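Local coordinates for chitin oligosaccahride binding protein NagB1 (Paenibacillus sp. FPU-7, PDB 7EHP) that binds chitin oligosaccharides such as N,N'-diacetylchitobiose and, as a bacterial extracellular solute-binding protein, probably passes them on for uptake into the cell, at residues 171-174 with 175-179; 206-209 with 210-213; 82-85 with 86-89; 292-295 with 296-300. One frame throughout, in Å; residues are numbered along the deposited sequence.

The four contacts form two pairs on opposite sides of the chain's centre. Interactions 1 and 2 lie on helices 165-180 and 198-213, their centres 13 Å apart, and they touch where Met171 SD meets Leu210 CD1 at 3.4 Å. Interactions 3 and 4 have centres 12 Å apart and meet through Leu83 CD2 and Leu292 CD1, 3.5 Å from each other. Between the pairs the separation is wide: the nearest atoms of interactions 1 and 3 are about 22 Å apart. Interaction 1 comes close to the glycan, with the side chain of Asn173 about 7 Å from a bound NAG, while Tyr207 of interaction 2 stays about 13 Å away.

Interaction 1 of 4, residues 171-174 with 175-179; sequences MLNT and LWVRT
Leu172, Asn173 and Trp176 make the dense part of this contact, within a buried stretch of helix 165-180. The indole CG sits between the backbone N and the carbonyl carbon of its own residue (chi1 80°), a rotamer that folds the ring back over the preceding turn. There the CA of Asn173 lies under the six-membered ring of Trp176, 3.9 Å from its centroid and 18° off the normal, a CH-pi contact. The carbonyl O of Asn173 faces the same side of the indole, offset toward the rim, and still receives Val177 N at 3.1 Å. The Asn173 amide is turned 65° from the ring plane and brings OD1 to 3.4 Å from Trp176 CH2. At the ring edge, in its plane, Leu172 CG stands 3.6 Å from Trp176 CE3. Trp195 and Phe353 add edge-to-face ring contacts.

The flank formed by the other pairs is looser, though buried as well. Met171 SD and Leu175 CD1 run alongside each other at 4.1 Å, and Thr174 CG2 keeps the same spacing from Arg178 CG. That methyl lies over one face of the guanidinium, whose NH2 hydrogen-bonds to Met277 O and Phe267 O and whose NE hydrogen-bonds to Pro268 O. Four i to i+4 backbone bonds underlie both halves, the shortest being Arg178 N to Thr174 O at 2.8 Å. With Asn173 near the bound sugar, the arrangement is that of a regular alpha-helix close to the glycan pocket, consistent with the solute-binding-protein fold of the family.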
ATOM      1  N   MET A 171       5.461  -7.812  -3.593  1.00 18.41           N
ATOM      2  CA  MET A 171       5.436  -8.823  -4.651  1.00 18.03           C
ATOM      3  C   MET A 171       5.116 -10.204  -4.101  1.00 17.23           C
ATOM      4  O   MET A 171       4.480 -11.017  -4.787  1.00 15.19           O
ATOM      5  CB  MET A 171       6.762  -8.844  -5.411  1.00 16.42           C
ATOM      6  CG  MET A 171       6.680  -9.754  -6.627  1.00 21.22           C
ATOM      7  SD  MET A 171       8.247 -10.236  -7.349  1.00 22.16           S
ATOM      8  CE  MET A 171       8.818  -8.697  -8.054  1.00 17.89           C
ATOM      9  N   LEU A 172       5.523 -10.482  -2.864  1.00 13.61           N
ATOM     10  CA  LEU A 172       5.219 -11.769  -2.263  1.00 16.31           C
ATOM     11  C   LEU A 172       3.723 -11.967  -2.159  1.00 17.21           C
ATOM     12  O   LEU A 172       3.223 -13.080  -2.368  1.00 17.01           O
ATOM     13  CB  LEU A 172       5.903 -11.889  -0.896  1.00 12.41           C
ATOM     14  CG  LEU A 172       5.736 -13.147  -0.042  1.00 11.43           C
ATOM     15  CD1 LEU A 172       6.434 -14.375  -0.702  1.00 16.62           C
ATOM     16  CD2 LEU A 172       6.265 -12.915   1.362  1.00 14.27           C
ATOM     17  N   ASN A 173       2.987 -10.902  -1.862  1.00 15.15           N
ATOM     18  CA  ASN A 173       1.576 -10.987  -1.524  1.00 19.06           C
ATOM     19  C   ASN A 173       0.948 -11.679  -2.699  1.00 16.81           C
ATOM     20  O   ASN A 173       0.185 -12.634  -2.620  1.00 19.05           O
ATOM     21  CB  ASN A 173       0.726  -9.669  -1.617  1.00 22.57           C
ATOM     22  CG  ASN A 173      -0.456  -9.768  -0.708  1.00 26.51           C
ATOM     23  OD1 ASN A 173      -0.194 -10.323   0.338  1.00 42.32           O
ATOM     24  ND2 ASN A 173      -1.757  -9.832  -1.308  1.00 42.89           N
ATOM     25  N   THR A 174       1.256 -10.982  -3.803  1.00 12.60           N
ATOM     26  CA  THR A 174       0.686 -11.295  -5.132  1.00 16.08           C
ATOM     27  C   THR A 174       1.176 -12.632  -5.650  1.00 17.80           C
ATOM     28  O   THR A 174       0.426 -13.346  -6.327  1.00 15.35           O
ATOM     29  CB  THR A 174       1.067 -10.204  -6.150  1.00 16.96           C
ATOM     30  OG1 THR A 174       0.400  -8.965  -5.903  1.00 21.01           O
ATOM     31  CG2 THR A 174       0.804 -10.652  -7.604  1.00 17.69           C
ATOM     32  N   LEU A 175       2.415 -13.005  -5.321  1.00 13.98           N
ATOM     33  CA  LEU A 175       2.890 -14.298  -5.793  1.00 16.29           C
ATOM     34  C   LEU A 175       2.139 -15.443  -5.125  1.00 17.06           C
ATOM     35  O   LEU A 175       1.691 -16.358  -5.815  1.00 21.67           O
ATOM     36  CB  LEU A 175       4.396 -14.414  -5.576  1.00 15.68           C
ATOM     37  CG  LEU A 175       5.191 -13.929  -6.795  1.00 20.77           C
ATOM     38  CD1 LEU A 175       6.694 -13.936  -6.497  1.00 17.19           C
ATOM     39  CD2 LEU A 175       4.875 -14.817  -7.993  1.00 21.80           C
ATOM     40  N   TRP A 176       1.969 -15.420  -3.788  1.00 14.11           N
ATOM     41  CA  TRP A 176       1.285 -16.585  -3.217  1.00 15.32           C
ATOM     42  C   TRP A 176      -0.215 -16.528  -3.483  1.00 21.83           C
ATOM     43  O   TRP A 176      -0.872 -17.571  -3.471  1.00 22.63           O
ATOM     44  CB  TRP A 176       1.509 -16.793  -1.693  1.00 16.26           C
ATOM     45  CG  TRP A 176       0.670 -15.927  -0.722  1.00 16.30           C
ATOM     46  CD1 TRP A 176      -0.635 -16.142  -0.395  1.00 17.01           C
ATOM     47  CD2 TRP A 176       1.132 -14.900   0.185  1.00 13.15           C
ATOM     48  NE1 TRP A 176      -1.060 -15.236   0.547  1.00 16.70           N
ATOM     49  CE2 TRP A 176       0.004 -14.464   0.926  1.00 19.52           C
ATOM     50  CE3 TRP A 176       2.365 -14.262   0.402  1.00 16.46           C
ATOM     51  CZ2 TRP A 176       0.073 -13.428   1.867  1.00 16.56           C
ATOM     52  CZ3 TRP A 176       2.430 -13.234   1.329  1.00 14.28           C
ATOM     53  CH2 TRP A 176       1.289 -12.826   2.053  1.00 17.55           C
ATOM     54  N   VAL A 177      -0.778 -15.336  -3.711  1.00 18.89           N
ATOM     55  CA  VAL A 177      -2.178 -15.256  -4.120  1.00 17.36           C
ATOM     56  C   VAL A 177      -2.338 -15.750  -5.556  1.00 17.61           C
ATOM     57  O   VAL A 177      -3.334 -16.406  -5.894  1.00 21.93           O
ATOM     58  CB  VAL A 177      -2.740 -13.826  -3.948  1.00 21.14           C
ATOM     59  CG1 VAL A 177      -4.106 -13.675  -4.674  1.00 16.75           C
ATOM     60  CG2 VAL A 177      -2.871 -13.459  -2.454  1.00 18.49           C
ATOM     61  N   ARG A 178      -1.371 -15.453  -6.422  1.00 16.01           N
ATOM     62  CA  ARG A 178      -1.371 -16.052  -7.756  1.00 22.54           C
ATOM     63  C   ARG A 178      -1.478 -17.573  -7.678  1.00 21.77           C
ATOM     64  O   ARG A 178      -2.261 -18.195  -8.409  1.00 17.64           O
ATOM     65  CB  ARG A 178      -0.100 -15.665  -8.521  1.00 16.61           C
ATOM     66  CG  ARG A 178      -0.166 -14.300  -9.234  1.00 17.64           C
ATOM     67  CD  ARG A 178      -0.768 -14.362 -10.626  1.00 21.98           C
ATOM     68  NE  ARG A 178      -0.848 -13.031 -11.226  1.00 20.57           N
ATOM     69  CZ  ARG A 178      -1.715 -12.088 -10.847  1.00 22.65           C
ATOM     70  NH1 ARG A 178      -2.584 -12.343  -9.887  1.00 19.31           N
ATOM     71  NH2 ARG A 178      -1.719 -10.891 -11.430  1.00 20.85           N
ATOM     72  N   THR A 179      -0.688 -18.191  -6.793  1.00 17.72           N
ATOM     73  CA  THR A 179      -0.605 -19.653  -6.796  1.00 23.55           C
ATOM     74  C   THR A 179      -1.715 -20.304  -5.983  1.00 20.25           C
ATOM     75  O   THR A 179      -2.189 -21.380  -6.355  1.00 25.34           O
ATOM     76  CB  THR A 179       0.746 -20.107  -6.260  1.00 21.16           C
ATOM     77  OG1 THR A 179       0.886 -19.628  -4.917  1.00 19.14           O
ATOM     78  CG2 THR A 179       1.875 -19.575  -7.138  1.00 20.06           C
TER

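Interaction 2 of 4, residues 206-209 with 210-213; sequences RYDT and LLKK
Asp208 and Lys212 are brought together, one helical turn apart, by different first torsions: Asp208 holds CG roughly opposite its backbone N (chi1 -157°), and the carboxylate end comes within reach of Lys212, which keeps CG beside its N (chi1 -69°) and runs back, extended to the tip. The result is an i to i+4 acid-base pair on the outer side of the amphipathic helix 198-213. The ion pair is long, with Asp208 OD2 and Lys212 NZ 3.7 Å apart, and the approach is made by carbon, since Lys212 CE comes to 3.1 Å from the same OD2. The backbone couples these two residues as well, Lys212 N donating to Asp208 O at 2.7 Å. An asparagine here would probably leave the Lys212 ammonium without its opposite charge.

Beside this pair, Thr209 and Lys213 lie side by side, CG2 of the threonine 3.9 Å from CE of the lysine, while Thr209 OG1 turns back to Lys205 O. The inner side is apolar: Leu211 CD1 meets the edge of the Tyr207 ring, near its plane, 3.8 Å from Tyr207 CE1. That tyrosine is packed between helices 165-180 and 359-373. A water closes the polar link, donating to Asp208 OD2 at 2.9 Å and accepting from Lys212 NZ at 3.1 Å.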
ATOM      1  N   ARG A 206       8.479 -19.423  -5.929  1.00 17.96           N
ATOM      2  CA  ARG A 206       8.649 -18.597  -7.120  1.00 21.66           C
ATOM      3  C   ARG A 206       9.382 -17.317  -6.781  1.00 16.00           C
ATOM      4  O   ARG A 206      10.209 -16.840  -7.558  1.00 16.82           O
ATOM      5  CB  ARG A 206       7.289 -18.270  -7.736  1.00 18.97           C
ATOM      6  CG  ARG A 206       6.719 -19.416  -8.547  1.00 20.69           C
ATOM      7  CD  ARG A 206       5.291 -19.132  -8.959  1.00 25.31           C
ATOM      8  NE  ARG A 206       4.669 -20.312  -9.552  1.00 31.40           N
ATOM      9  CZ  ARG A 206       4.897 -20.727 -10.792  1.00 32.49           C
ATOM     10  NH1 ARG A 206       5.741 -20.055 -11.577  1.00 30.10           N
ATOM     11  NH2 ARG A 206       4.285 -21.816 -11.246  1.00 30.34           N
ATOM     12  N   TYR A 207       9.029 -16.723  -5.648  1.00 21.88           N
ATOM     13  CA  TYR A 207       9.728 -15.552  -5.150  1.00 20.23           C
ATOM     14  C   TYR A 207      11.197 -15.872  -4.913  1.00 14.25           C
ATOM     15  O   TYR A 207      12.085 -15.108  -5.314  1.00 17.46           O
ATOM     16  CB  TYR A 207       9.036 -15.105  -3.863  1.00 15.32           C
ATOM     17  CG  TYR A 207       9.515 -13.813  -3.230  1.00 14.10           C
ATOM     18  CD1 TYR A 207      10.697 -13.759  -2.479  1.00 16.33           C
ATOM     19  CD2 TYR A 207       8.742 -12.656  -3.318  1.00 17.13           C
ATOM     20  CE1 TYR A 207      11.108 -12.563  -1.865  1.00 16.23           C
ATOM     21  CE2 TYR A 207       9.135 -11.470  -2.710  1.00 16.38           C
ATOM     22  CZ  TYR A 207      10.303 -11.420  -1.989  1.00 15.94           C
ATOM     23  OH  TYR A 207      10.653 -10.212  -1.392  1.00 20.17           O
ATOM     24  N   ASP A 208      11.464 -17.004  -4.245  1.00 16.37           N
ATOM     25  CA  ASP A 208      12.836 -17.440  -3.992  1.00 16.84           C
ATOM     26  C   ASP A 208      13.602 -17.662  -5.295  1.00 18.71           C
ATOM     27  O   ASP A 208      14.806 -17.391  -5.370  1.00 18.35           O
ATOM     28  CB  ASP A 208      12.824 -18.721  -3.150  1.00 17.21           C
ATOM     29  CG  ASP A 208      14.125 -18.942  -2.376  1.00 22.62           C
ATOM     30  OD1 ASP A 208      14.856 -17.969  -2.088  1.00 20.87           O
ATOM     31  OD2 ASP A 208      14.412 -20.106  -2.045  1.00 24.82           O
ATOM     32  N   THR A 209      12.919 -18.156  -6.337  1.00 16.23           N
ATOM     33  CA  THR A 209      13.570 -18.302  -7.639  1.00 19.34           C
ATOM     34  C   THR A 209      14.053 -16.947  -8.146  1.00 16.86           C
ATOM     35  O   THR A 209      15.160 -16.825  -8.673  1.00 13.24           O
ATOM     36  CB  THR A 209      12.605 -18.967  -8.644  1.00 20.10           C
ATOM     37  OG1 THR A 209      12.477 -20.372  -8.363  1.00 18.49           O
ATOM     38  CG2 THR A 209      13.088 -18.799 -10.082  1.00 16.47           C
ATOM     39  N   LEU A 210      13.240 -15.907  -7.970  1.00 16.51           N
ATOM     40  CA  LEU A 210      13.668 -14.562  -8.344  1.00 15.90           C
ATOM     41  C   LEU A 210      14.900 -14.149  -7.555  1.00 15.25           C
ATOM     42  O   LEU A 210      15.810 -13.500  -8.092  1.00 15.99           O
ATOM     43  CB  LEU A 210      12.521 -13.572  -8.104  1.00 10.34           C
ATOM     44  CG  LEU A 210      11.274 -13.738  -8.969  1.00 12.68           C
ATOM     45  CD1 LEU A 210      10.313 -12.576  -8.689  1.00 14.37           C
ATOM     46  CD2 LEU A 210      11.610 -13.794 -10.444  1.00 14.01           C
ATOM     47  N   LEU A 211      14.948 -14.523  -6.276  1.00 16.32           N
ATOM     48  CA  LEU A 211      16.133 -14.262  -5.469  1.00 14.08           C
ATOM     49  C   LEU A 211      17.327 -15.049  -5.998  1.00 17.20           C
ATOM     50  O   LEU A 211      18.412 -14.485  -6.204  1.00 16.42           O
ATOM     51  CB  LEU A 211      15.838 -14.607  -4.004  1.00 14.16           C
ATOM     52  CG  LEU A 211      14.838 -13.706  -3.238  1.00 19.85           C
ATOM     53  CD1 LEU A 211      14.483 -14.287  -1.851  1.00 16.94           C
ATOM     54  CD2 LEU A 211      15.392 -12.281  -3.077  1.00 17.33           C
ATOM     55  N   LYS A 212      17.137 -16.358  -6.230  1.00 15.57           N
ATOM     56  CA  LYS A 212      18.221 -17.259  -6.635  1.00 18.06           C
ATOM     57  C   LYS A 212      18.820 -16.885  -7.985  1.00 17.16           C
ATOM     58  O   LYS A 212      19.963 -17.250  -8.279  1.00 21.76           O
ATOM     59  CB  LYS A 212      17.710 -18.706  -6.709  1.00 14.37           C
ATOM     60  CG  LYS A 212      17.385 -19.302  -5.353  1.00 20.29           C
ATOM     61  CD  LYS A 212      17.079 -20.785  -5.459  1.00 26.62           C
ATOM     62  CE  LYS A 212      16.342 -21.268  -4.218  1.00 31.20           C
ATOM     63  NZ  LYS A 212      15.759 -22.623  -4.401  1.00 41.74           N
ATOM     64  N   LYS A 213      18.052 -16.216  -8.838  1.00 18.88           N
ATOM     65  CA  LYS A 213      18.533 -15.822 -10.154  1.00 16.52           C
ATOM     66  C   LYS A 213      19.036 -14.388 -10.187  1.00 21.64           C
ATOM     67  O   LYS A 213      19.574 -13.960 -11.217  1.00 20.33           O
ATOM     68  CB  LYS A 213      17.418 -15.998 -11.191  1.00 13.96           C
ATOM     69  CG  LYS A 213      17.267 -17.433 -11.647  1.00 19.23           C
ATOM     70  CD  LYS A 213      16.031 -17.610 -12.495  1.00 21.37           C
ATOM     71  CE  LYS A 213      15.811 -19.071 -12.860  1.00 29.81           C
ATOM     72  NZ  LYS A 213      17.023 -19.663 -13.505  1.00 29.15           N
TER
HETATM   73  O   HOH W   1      12.977 -22.386  -3.007  1.00 28.20           O

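Interaction 3 of 4, residues 82-85 with 86-89; sequences LLEL and TPIL
Glu84 meets Thr86 and Pro87 at the start of helix 86-92. From CB its chain leaves with CG anti to the backbone N (chi1 -151°), and a bend at the next torsion (chi2 -81°) curls the carboxylate back over the turn. CD thereby arrives 3.4 Å from Thr86 OG1, and its two oxygens divide the work. OE1 accepts from Thr86 N at 3.0 Å, a capping bond that meets the oxygen from above the carboxylate plane, 46° out of it. The same atom rests 3.2 Å from Pro87 CD, a ring carbon of a residue that has no N-H to offer. OE2 takes the hydroxyl proton of Thr86 OG1 on its syn lone pair, a short bond of 2.5 Å, and also accepts a hydrogen bond from Ile110 N. Three donors thus fix the carboxylate's rotation, and a negative group at a helix N-terminus is likely to be stabilised by the helix dipole.

Leu85 carries the chain into the helix: Leu89 N donates to Leu85 O at 2.9 Å, the first regular i to i+4 bond of the turn. The two side chains make a light apolar contact, Leu85 CB lying 4.3 Å from Leu89 CD1. Leu83 CD2 and Ile88 CD1 touch just as lightly at 4.4 Å.

The loop and the helix start are joined to a strand and a helix. Leu85 pairs by backbone bonds with Ile110 and packs on Leu113, both of strand 109-125, whereas Ile88 lies against Val301 and Ile304 of helix 294-307.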
ATOM      1  N   LEU A  82     -11.909   4.940  18.219  1.00 24.50           N
ATOM      2  CA  LEU A  82     -12.136   5.593  16.938  1.00 27.54           C
ATOM      3  C   LEU A  82     -13.509   6.227  16.921  1.00 31.00           C
ATOM      4  O   LEU A  82     -14.503   5.568  17.241  1.00 27.01           O
ATOM      5  CB  LEU A  82     -12.038   4.618  15.766  1.00 22.34           C
ATOM      6  CG  LEU A  82     -10.732   3.873  15.471  1.00 22.93           C
ATOM      7  CD1 LEU A  82     -10.873   3.193  14.122  1.00 23.03           C
ATOM      8  CD2 LEU A  82      -9.485   4.755  15.498  1.00 19.26           C
ATOM      9  N   LEU A  83     -13.558   7.484  16.494  1.00 29.77           N
ATOM     10  CA  LEU A  83     -14.825   8.177  16.302  1.00 29.82           C
ATOM     11  C   LEU A  83     -15.632   7.526  15.184  1.00 28.45           C
ATOM     12  O   LEU A  83     -15.108   7.281  14.094  1.00 25.74           O
ATOM     13  CB  LEU A  83     -14.550   9.633  15.962  1.00 32.48           C
ATOM     14  CG  LEU A  83     -15.731  10.587  15.908  1.00 34.45           C
ATOM     15  CD1 LEU A  83     -16.394  10.679  17.296  1.00 32.46           C
ATOM     16  CD2 LEU A  83     -15.202  11.930  15.409  1.00 29.55           C
ATOM     17  N   GLU A  84     -16.905   7.243  15.453  1.00 29.12           N
ATOM     18  CA  GLU A  84     -17.801   6.729  14.422  1.00 29.84           C
ATOM     19  C   GLU A  84     -18.262   7.872  13.527  1.00 32.50           C
ATOM     20  O   GLU A  84     -18.631   8.943  14.014  1.00 34.87           O
ATOM     21  CB  GLU A  84     -18.999   6.026  15.059  1.00 29.49           C
ATOM     22  CG  GLU A  84     -19.590   4.911  14.212  1.00 31.12           C
ATOM     23  CD  GLU A  84     -20.508   5.441  13.139  1.00 33.89           C
ATOM     24  OE1 GLU A  84     -21.099   6.523  13.355  1.00 33.77           O
ATOM     25  OE2 GLU A  84     -20.654   4.781  12.084  1.00 31.09           O
ATOM     26  N   LEU A  85     -18.249   7.638  12.213  1.00 26.31           N
ATOM     27  CA  LEU A  85     -18.313   8.723  11.238  1.00 29.35           C
ATOM     28  C   LEU A  85     -19.633   8.820  10.482  1.00 29.25           C
ATOM     29  O   LEU A  85     -19.746   9.646   9.570  1.00 30.89           O
ATOM     30  CB  LEU A  85     -17.170   8.591  10.230  1.00 24.65           C
ATOM     31  CG  LEU A  85     -15.753   8.549  10.799  1.00 27.90           C
ATOM     32  CD1 LEU A  85     -14.729   8.508   9.669  1.00 25.47           C
ATOM     33  CD2 LEU A  85     -15.496   9.737  11.717  1.00 22.05           C
ATOM     34  N   THR A  86     -20.624   8.011  10.817  1.00 27.05           N
ATOM     35  CA  THR A  86     -21.853   8.052  10.029  1.00 37.33           C
ATOM     36  C   THR A  86     -22.672   9.337  10.230  1.00 31.78           C
ATOM     37  O   THR A  86     -23.201   9.869   9.243  1.00 32.09           O
ATOM     38  CB  THR A  86     -22.699   6.812  10.326  1.00 40.55           C
ATOM     39  OG1 THR A  86     -21.915   5.638  10.066  1.00 34.23           O
ATOM     40  CG2 THR A  86     -23.937   6.795   9.439  1.00 34.50           C
ATOM     41  N   PRO A  87     -22.804   9.886  11.450  1.00 28.56           N
ATOM     42  CA  PRO A  87     -23.484  11.191  11.555  1.00 34.99           C
ATOM     43  C   PRO A  87     -22.828  12.260  10.707  1.00 37.24           C
ATOM     44  O   PRO A  87     -23.524  12.999  10.001  1.00 38.15           O
ATOM     45  CB  PRO A  87     -23.395  11.514  13.053  1.00 29.70           C
ATOM     46  CG  PRO A  87     -23.308  10.192  13.708  1.00 30.31           C
ATOM     47  CD  PRO A  87     -22.437   9.382  12.787  1.00 31.05           C
ATOM     48  N   ILE A  88     -21.490  12.324  10.729  1.00 35.09           N
ATOM     49  CA  ILE A  88     -20.755  13.332   9.968  1.00 30.53           C
ATOM     50  C   ILE A  88     -20.901  13.103   8.472  1.00 33.01           C
ATOM     51  O   ILE A  88     -21.031  14.057   7.693  1.00 36.84           O
ATOM     52  CB  ILE A  88     -19.281  13.328  10.395  1.00 29.77           C
ATOM     53  CG1 ILE A  88     -19.168  13.681  11.872  1.00 26.21           C
ATOM     54  CG2 ILE A  88     -18.449  14.268   9.515  1.00 27.81           C
ATOM     55  CD1 ILE A  88     -17.731  13.779  12.335  1.00 29.22           C
ATOM     56  N   LEU A  89     -20.860  11.844   8.039  1.00 32.49           N
ATOM     57  CA  LEU A  89     -20.976  11.568   6.612  1.00 33.91           C
ATOM     58  C   LEU A  89     -22.345  11.962   6.083  1.00 28.03           C
ATOM     59  O   LEU A  89     -22.463  12.382   4.926  1.00 28.06           O
ATOM     60  CB  LEU A  89     -20.702  10.086   6.337  1.00 32.39           C
ATOM     61  CG  LEU A  89     -19.248   9.646   6.518  1.00 29.57           C
ATOM     62  CD1 LEU A  89     -19.108   8.129   6.459  1.00 30.80           C
ATOM     63  CD2 LEU A  89     -18.389  10.313   5.480  1.00 27.09           C
TER

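Interaction 4 of 4, residues 292-295 with 296-300; sequences LNER and EKKAA
Asn293 and Glu296 bond reciprocally as a capping box at the start of helix 294-307. Asn293 OD1 accepts from Glu296 N at 3.0 Å, almost straight on the carbonyl (C=O...N 171°), and Glu296 OE1 returns the bond by accepting from Asn293 N, also at 3.0 Å, on its anti side and 30° out of the carboxylate plane. The amide and carboxylate planes are stacked, 20° apart. With an alanine here in place of Glu296, the Asn293 N-H would probably lose its acceptor, and the asparagine amide the carboxylate stacked on it. Backbone bonds carry the helix on, with Lys297 N to Asn293 O at 2.9 Å.

Among the charges, Glu294 OE1 is merely near Lys298 NZ, 4.0 Å away and beyond a salt bridge; the placement of the Lys298 and Arg295 side-chain ends is doubtful.

The apolar contacts belong to Leu292, whose CD2 meets Glu296 CB at 3.7 Å and whose CD1 reaches Ala300 CB at 3.9 Å. Leu292 also touches Lys63, just before strand 64-68, while Ala299 on the helix itself rests against Leu35, in the loop between helix 15-31 and strand 37-41.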
ATOM      1  N   LEU A 292     -12.823  13.682  21.126  1.00 36.62           N
ATOM      2  CA  LEU A 292     -12.845  14.995  20.500  1.00 35.67           C
ATOM      3  C   LEU A 292     -13.808  15.882  21.268  1.00 40.84           C
ATOM      4  O   LEU A 292     -14.950  15.489  21.526  1.00 47.14           O
ATOM      5  CB  LEU A 292     -13.260  14.918  19.022  1.00 31.98           C
ATOM      6  CG  LEU A 292     -12.296  14.217  18.051  1.00 33.40           C
ATOM      7  CD1 LEU A 292     -12.839  14.241  16.640  1.00 30.38           C
ATOM      8  CD2 LEU A 292     -10.935  14.845  18.109  1.00 30.69           C
ATOM      9  N   ASN A 293     -13.347  17.066  21.644  1.00 39.92           N
ATOM     10  CA  ASN A 293     -14.227  18.063  22.232  1.00 43.10           C
ATOM     11  C   ASN A 293     -14.850  18.881  21.092  1.00 48.30           C
ATOM     12  O   ASN A 293     -14.866  18.429  19.942  1.00 41.52           O
ATOM     13  CB  ASN A 293     -13.452  18.871  23.280  1.00 38.06           C
ATOM     14  CG  ASN A 293     -12.343  19.727  22.685  1.00 36.88           C
ATOM     15  OD1 ASN A 293     -12.367  20.097  21.511  1.00 37.95           O
ATOM     16  ND2 ASN A 293     -11.361  20.054  23.511  1.00 41.22           N
ATOM     17  N   GLU A 294     -15.348  20.094  21.380  1.00 44.11           N
ATOM     18  CA  GLU A 294     -16.153  20.822  20.399  1.00 42.43           C
ATOM     19  C   GLU A 294     -15.311  21.452  19.288  1.00 37.08           C
ATOM     20  O   GLU A 294     -15.634  21.280  18.106  1.00 40.65           O
ATOM     21  CB  GLU A 294     -17.009  21.897  21.087  1.00 54.64           C
ATOM     22  CG  GLU A 294     -16.229  22.988  21.810  1.00 52.30           C
ATOM     23  CD  GLU A 294     -17.075  24.215  22.109  1.00 60.45           C
ATOM     24  OE1 GLU A 294     -18.238  24.270  21.638  1.00 59.25           O
ATOM     25  OE2 GLU A 294     -16.562  25.127  22.794  1.00 59.14           O
ATOM     26  N   ARG A 295     -14.256  22.219  19.626  1.00 34.23           N
ATOM     27  CA  ARG A 295     -13.391  22.752  18.571  1.00 42.77           C
ATOM     28  C   ARG A 295     -12.737  21.612  17.807  1.00 35.30           C
ATOM     29  O   ARG A 295     -12.601  21.675  16.580  1.00 35.67           O
ATOM     30  CB  ARG A 295     -12.275  23.664  19.112  1.00 44.86           C
ATOM     31  CG  ARG A 295     -12.611  24.802  20.067  1.00 49.42           C
ATOM     32  CD  ARG A 295     -13.611  25.861  19.592  1.00 60.39           C
ATOM     33  NE  ARG A 295     -13.191  26.697  18.464  1.00 58.93           N
ATOM     34  CZ  ARG A 295     -13.940  27.692  17.993  1.00 44.10           C
ATOM     35  NH1 ARG A 295     -15.093  27.972  18.588  1.00 57.19           N
ATOM     36  NH2 ARG A 295     -13.536  28.425  16.962  1.00 42.88           N
ATOM     37  N   GLU A 296     -12.323  20.563  18.531  1.00 29.97           N
ATOM     38  CA  GLU A 296     -11.623  19.438  17.919  1.00 29.43           C
ATOM     39  C   GLU A 296     -12.517  18.747  16.911  1.00 28.31           C
ATOM     40  O   GLU A 296     -12.114  18.491  15.773  1.00 32.50           O
ATOM     41  CB  GLU A 296     -11.162  18.452  19.003  1.00 28.96           C
ATOM     42  CG  GLU A 296      -9.931  18.929  19.768  1.00 30.88           C
ATOM     43  CD  GLU A 296      -9.605  18.110  21.009  1.00 29.25           C
ATOM     44  OE1 GLU A 296     -10.390  17.212  21.378  1.00 34.80           O
ATOM     45  OE2 GLU A 296      -8.543  18.371  21.610  1.00 32.74           O
ATOM     46  N   LYS A 297     -13.753  18.461  17.312  1.00 31.35           N
ATOM     47  CA  LYS A 297     -14.704  17.865  16.389  1.00 33.47           C
ATOM     48  C   LYS A 297     -14.932  18.781  15.192  1.00 29.20           C
ATOM     49  O   LYS A 297     -14.930  18.328  14.041  1.00 29.65           O
ATOM     50  CB  LYS A 297     -16.014  17.571  17.125  1.00 35.93           C
ATOM     51  CG  LYS A 297     -16.835  16.427  16.552  1.00 36.67           C
ATOM     52  CD  LYS A 297     -17.408  15.575  17.684  1.00 41.31           C
ATOM     53  CE  LYS A 297     -18.308  14.456  17.159  1.00 47.86           C
ATOM     54  NZ  LYS A 297     -18.772  13.537  18.259  1.00 50.29           N
ATOM     55  N   LYS A 298     -15.116  20.082  15.445  1.00 29.87           N
ATOM     56  CA  LYS A 298     -15.290  21.022  14.343  1.00 26.82           C
ATOM     57  C   LYS A 298     -14.105  20.963  13.387  1.00 23.06           C
ATOM     58  O   LYS A 298     -14.276  21.077  12.166  1.00 20.66           O
ATOM     59  CB  LYS A 298     -15.459  22.450  14.870  1.00 32.98           C
ATOM     60  CG  LYS A 298     -16.801  22.776  15.518  1.00 33.03           C
ATOM     61  CD  LYS A 298     -16.814  24.250  15.973  1.00 41.37           C
ATOM     62  CE  LYS A 298     -17.425  24.429  17.359  1.00 43.82           C
ATOM     63  NZ  LYS A 298     -16.853  25.613  18.084  1.00 49.90           N
ATOM     64  N   ALA A 299     -12.894  20.809  13.931  1.00 22.69           N
ATOM     65  CA  ALA A 299     -11.706  20.717  13.090  1.00 28.12           C
ATOM     66  C   ALA A 299     -11.707  19.423  12.287  1.00 22.40           C
ATOM     67  O   ALA A 299     -11.352  19.417  11.103  1.00 25.07           O
ATOM     68  CB  ALA A 299     -10.446  20.809  13.944  1.00 18.80           C
ATOM     69  N   ALA A 300     -12.100  18.318  12.919  1.00 22.20           N
ATOM     70  CA  ALA A 300     -12.156  17.048  12.208  1.00 25.53           C
ATOM     71  C   ALA A 300     -13.200  17.092  11.098  1.00 20.79           C
ATOM     72  O   ALA A 300     -12.973  16.564  10.004  1.00 23.45           O
ATOM     73  CB  ALA A 300     -12.441  15.914  13.195  1.00 23.08           C
TER